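Local atomic coordinates of teichoic acid biosynthesis protein F (Staphylococcus epidermidis, PDB entry 3L7I), a protein that probably takes part in teichoic acid biosynthesis and has a GT-B-type pair of Rossmann-like domains. Residues A[349-360]-A[414-425]. Residues are numbered along the deposited sequence; the frame is centred on the assembly and turned at random.
Sequences NVKPKTIVFESF and AYSEASHWVSNA
Val356 and Val422 sit at the middle of the parallel sheet in one Rossmann-like domain of a GT-B fold, where the first strand, 354-358, lies beside the fourth, 418-423. Strands one to three build outward; the chain then returns through helix 409-417 and lays strand 418-423 on the other side of 354-358, which illustrates how such a seam is stitched. Val356 N donates to His420 O at 3.0 Å, Val356 O accepts from Val422 N at 2.8 Å, and Glu358 N continues to Val422 O, the last bent at the hydrogen (142°). On the other edge of strand 354-358, strand 384-389 takes the backbone of Ile355 and Phe357.

One face of the pair is covered by the end of helix 409-417. Val356 reaches under it: CG1 makes a CH-pi contact over the Tyr415 face, offset toward the rim and 4.2 Å from the ring centroid, while CG2 packs on Ala418 CB and Trp421 CD1. Beyond Tyr415, Glu358 is held by Ser388 and Arg406. On the opposite face Phe357 and Val422 run side by side, Val422 CB over the ring and CG1 3.6 Å from Phe357 CD1.

At the helix end, Lys351 N donates a hydrogen bond to Glu417 O at 2.8 Å. Lys351 NZ forms a salt bridge with Glu417 OE1 from above the carboxylate plane at 3.0 Å; OE1 also takes one from Arg384. At the far end, Asn424 CG stands between its N and carbonyl carbon (chi1 67°), which brings OD1 to Phe360 N at 2.8 Å, on a lone pair, and leaves ND2 3.1 Å above the centre of the Phe360 ring.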
# COMPACT_ATOMS: atom_id res chain seq x y z
N ASN A 349 24.87 -16.27 -1.64
CA ASN A 349 24.42 -17.07 -2.78
C ASN A 349 25.58 -17.56 -3.64
O ASN A 349 25.42 -18.45 -4.48
CB ASN A 349 23.46 -16.28 -3.66
CG ASN A 349 22.22 -15.84 -2.92
OD1 ASN A 349 21.40 -15.08 -3.46
ND2 ASN A 349 22.05 -16.30 -1.68
N VAL A 350 26.74 -16.96 -3.41
CA VAL A 350 27.90 -17.17 -4.27
C VAL A 350 28.52 -18.56 -4.12
O VAL A 350 29.08 -18.89 -3.08
CB VAL A 350 28.99 -16.11 -4.01
CG1 VAL A 350 30.29 -16.51 -4.67
CG2 VAL A 350 28.54 -14.75 -4.49
N LYS A 351 28.41 -19.37 -5.16
CA LYS A 351 29.12 -20.63 -5.21
C LYS A 351 30.48 -20.40 -5.87
O LYS A 351 30.54 -20.11 -7.07
CB LYS A 351 28.32 -21.62 -6.05
CG LYS A 351 26.89 -21.86 -5.58
CD LYS A 351 26.10 -22.55 -6.68
CE LYS A 351 25.05 -23.50 -6.14
NZ LYS A 351 24.28 -24.07 -7.29
N PRO A 352 31.59 -20.52 -5.11
CA PRO A 352 32.92 -20.26 -5.67
C PRO A 352 33.23 -20.95 -7.01
O PRO A 352 33.98 -20.38 -7.77
CB PRO A 352 33.87 -20.74 -4.57
CG PRO A 352 33.11 -20.51 -3.32
CD PRO A 352 31.66 -20.80 -3.66
N LYS A 353 32.68 -22.12 -7.32
CA LYS A 353 33.05 -22.75 -8.59
C LYS A 353 32.13 -22.48 -9.79
O LYS A 353 32.17 -23.21 -10.78
CB LYS A 353 33.32 -24.24 -8.42
CG LYS A 353 32.28 -25.00 -7.66
CD LYS A 353 32.62 -26.49 -7.63
CE LYS A 353 33.98 -26.76 -6.99
NZ LYS A 353 34.23 -28.23 -6.85
N THR A 354 31.33 -21.41 -9.71
CA THR A 354 30.46 -21.00 -10.81
C THR A 354 31.06 -19.79 -11.54
O THR A 354 31.44 -18.81 -10.91
CB THR A 354 29.01 -20.62 -10.32
OG1 THR A 354 28.28 -21.80 -9.96
CG2 THR A 354 28.24 -19.88 -11.41
N ILE A 355 31.11 -19.86 -12.87
CA ILE A 355 31.60 -18.74 -13.68
C ILE A 355 30.61 -18.39 -14.81
O ILE A 355 30.13 -19.28 -15.51
CB ILE A 355 32.97 -19.13 -14.27
CG1 ILE A 355 33.87 -19.69 -13.17
CG2 ILE A 355 33.65 -17.95 -14.98
CD1 ILE A 355 35.04 -20.48 -13.72
N VAL A 356 30.29 -17.10 -14.98
CA VAL A 356 29.47 -16.66 -16.13
C VAL A 356 30.27 -16.00 -17.23
O VAL A 356 31.19 -15.24 -16.96
CB VAL A 356 28.38 -15.62 -15.76
CG1 VAL A 356 27.01 -16.07 -16.22
CG2 VAL A 356 28.40 -15.26 -14.28
N PHE A 357 29.88 -16.27 -18.48
CA PHE A 357 30.49 -15.66 -19.65
C PHE A 357 29.44 -14.97 -20.49
O PHE A 357 28.31 -15.45 -20.59
CB PHE A 357 31.17 -16.72 -20.51
CG PHE A 357 32.32 -17.38 -19.84
CD1 PHE A 357 33.61 -17.14 -20.26
CD2 PHE A 357 32.11 -18.20 -18.76
CE1 PHE A 357 34.68 -17.75 -19.62
CE2 PHE A 357 33.17 -18.81 -18.11
CZ PHE A 357 34.46 -18.58 -18.54
N GLU A 358 29.80 -13.85 -21.09
CA GLU A 358 28.91 -13.21 -22.03
C GLU A 358 29.75 -12.36 -22.93
O GLU A 358 30.58 -11.60 -22.46
CB GLU A 358 27.92 -12.35 -21.26
CG GLU A 358 26.74 -11.84 -22.03
CD GLU A 358 25.95 -10.80 -21.22
OE1 GLU A 358 24.69 -10.87 -21.14
OE2 GLU A 358 26.63 -9.92 -20.62
N SER A 359 29.59 -12.51 -24.22
CA SER A 359 30.23 -11.58 -25.13
C SER A 359 29.23 -10.73 -25.88
O SER A 359 28.13 -11.18 -26.20
CB SER A 359 31.19 -12.25 -26.09
OG SER A 359 30.53 -13.19 -26.90
N PHE A 360 29.63 -9.49 -26.11
CA PHE A 360 28.77 -8.46 -26.68
C PHE A 360 27.32 -8.42 -26.17
O PHE A 360 26.38 -8.38 -26.95
CB PHE A 360 28.87 -8.53 -28.18
CG PHE A 360 30.27 -8.40 -28.66
CD1 PHE A 360 30.97 -7.22 -28.44
CD2 PHE A 360 30.92 -9.47 -29.28
CE1 PHE A 360 32.27 -7.07 -28.87
CE2 PHE A 360 32.24 -9.35 -29.72
CZ PHE A 360 32.92 -8.15 -29.52
N ALA A 414 22.31 -17.15 -12.05
CA ALA A 414 23.68 -17.34 -12.50
C ALA A 414 24.52 -16.17 -12.03
O ALA A 414 25.57 -16.36 -11.43
CB ALA A 414 23.73 -17.48 -14.03
N TYR A 415 24.03 -14.96 -12.27
CA TYR A 415 24.78 -13.77 -11.87
C TYR A 415 24.89 -13.56 -10.34
O TYR A 415 25.90 -13.05 -9.85
CB TYR A 415 24.25 -12.53 -12.58
CG TYR A 415 24.83 -12.43 -13.95
CD1 TYR A 415 26.11 -11.94 -14.12
CD2 TYR A 415 24.14 -12.89 -15.05
CE1 TYR A 415 26.66 -11.87 -15.35
CE2 TYR A 415 24.67 -12.83 -16.27
CZ TYR A 415 25.94 -12.33 -16.42
OH TYR A 415 26.50 -12.26 -17.67
N SER A 416 23.85 -13.94 -9.61
CA SER A 416 23.92 -13.94 -8.17
C SER A 416 24.88 -15.02 -7.68
O SER A 416 25.64 -14.81 -6.73
CB SER A 416 22.54 -14.20 -7.59
OG SER A 416 22.60 -14.22 -6.17
N GLU A 417 24.85 -16.19 -8.32
CA GLU A 417 25.59 -17.34 -7.81
C GLU A 417 27.06 -17.32 -8.17
O GLU A 417 27.86 -17.98 -7.52
CB GLU A 417 24.97 -18.65 -8.27
CG GLU A 417 23.69 -19.03 -7.54
CD GLU A 417 23.15 -20.40 -7.96
OE1 GLU A 417 23.97 -21.28 -8.31
OE2 GLU A 417 21.91 -20.58 -7.94
N ALA A 418 27.44 -16.57 -9.20
CA ALA A 418 28.80 -16.68 -9.72
C ALA A 418 29.87 -15.99 -8.87
O ALA A 418 29.67 -14.91 -8.33
CB ALA A 418 28.87 -16.19 -11.15
N SER A 419 31.03 -16.64 -8.77
CA SER A 419 32.16 -16.04 -8.09
C SER A 419 32.93 -15.18 -9.07
O SER A 419 33.67 -14.28 -8.66
CB SER A 419 33.08 -17.13 -7.55
OG SER A 419 33.70 -17.80 -8.63
N HIS A 420 32.74 -15.46 -10.36
CA HIS A 420 33.41 -14.72 -11.42
C HIS A 420 32.53 -14.39 -12.63
O HIS A 420 31.91 -15.29 -13.23
CB HIS A 420 34.63 -15.49 -11.90
CG HIS A 420 35.77 -15.41 -10.95
ND1 HIS A 420 35.86 -16.20 -9.83
CD2 HIS A 420 36.87 -14.62 -10.95
CE1 HIS A 420 36.97 -15.91 -9.17
NE2 HIS A 420 37.61 -14.96 -9.83
N TRP A 421 32.50 -13.09 -12.98
CA TRP A 421 31.94 -12.60 -14.25
C TRP A 421 33.03 -12.36 -15.32
O TRP A 421 34.02 -11.64 -15.09
CB TRP A 421 31.18 -11.28 -14.07
CG TRP A 421 30.10 -11.26 -13.07
CD1 TRP A 421 29.63 -12.31 -12.35
CD2 TRP A 421 29.34 -10.12 -12.69
NE1 TRP A 421 28.62 -11.89 -11.51
CE2 TRP A 421 28.43 -10.55 -11.71
CE3 TRP A 421 29.35 -8.78 -13.06
CZ2 TRP A 421 27.53 -9.68 -11.10
CZ3 TRP A 421 28.47 -7.92 -12.46
CH2 TRP A 421 27.57 -8.37 -11.49
N VAL A 422 32.84 -12.97 -16.48
CA VAL A 422 33.74 -12.77 -17.60
C VAL A 422 32.98 -12.16 -18.76
O VAL A 422 31.99 -12.73 -19.25
CB VAL A 422 34.29 -14.08 -18.06
CG1 VAL A 422 34.95 -13.89 -19.38
CG2 VAL A 422 35.28 -14.59 -17.04
N SER A 423 33.41 -10.97 -19.17
CA SER A 423 32.89 -10.39 -20.41
C SER A 423 33.73 -9.29 -21.08
O SER A 423 34.72 -8.79 -20.53
CB SER A 423 31.42 -9.96 -20.24
OG SER A 423 31.28 -8.76 -19.51
N ASN A 424 33.29 -8.94 -22.28
CA ASN A 424 34.01 -8.06 -23.17
C ASN A 424 33.18 -6.82 -23.51
O ASN A 424 33.44 -6.13 -24.50
CB ASN A 424 34.33 -8.79 -24.45
CG ASN A 424 33.08 -9.10 -25.23
OD1 ASN A 424 31.99 -9.11 -24.68
ND2 ASN A 424 33.23 -9.33 -26.53
N ALA A 425 32.16 -6.53 -22.70
CA ALA A 425 31.38 -5.33 -22.92
C ALA A 425 30.71 -4.97 -21.63
O ALA A 425 30.73 -5.76 -20.69
CB ALA A 425 30.36 -5.54 -24.00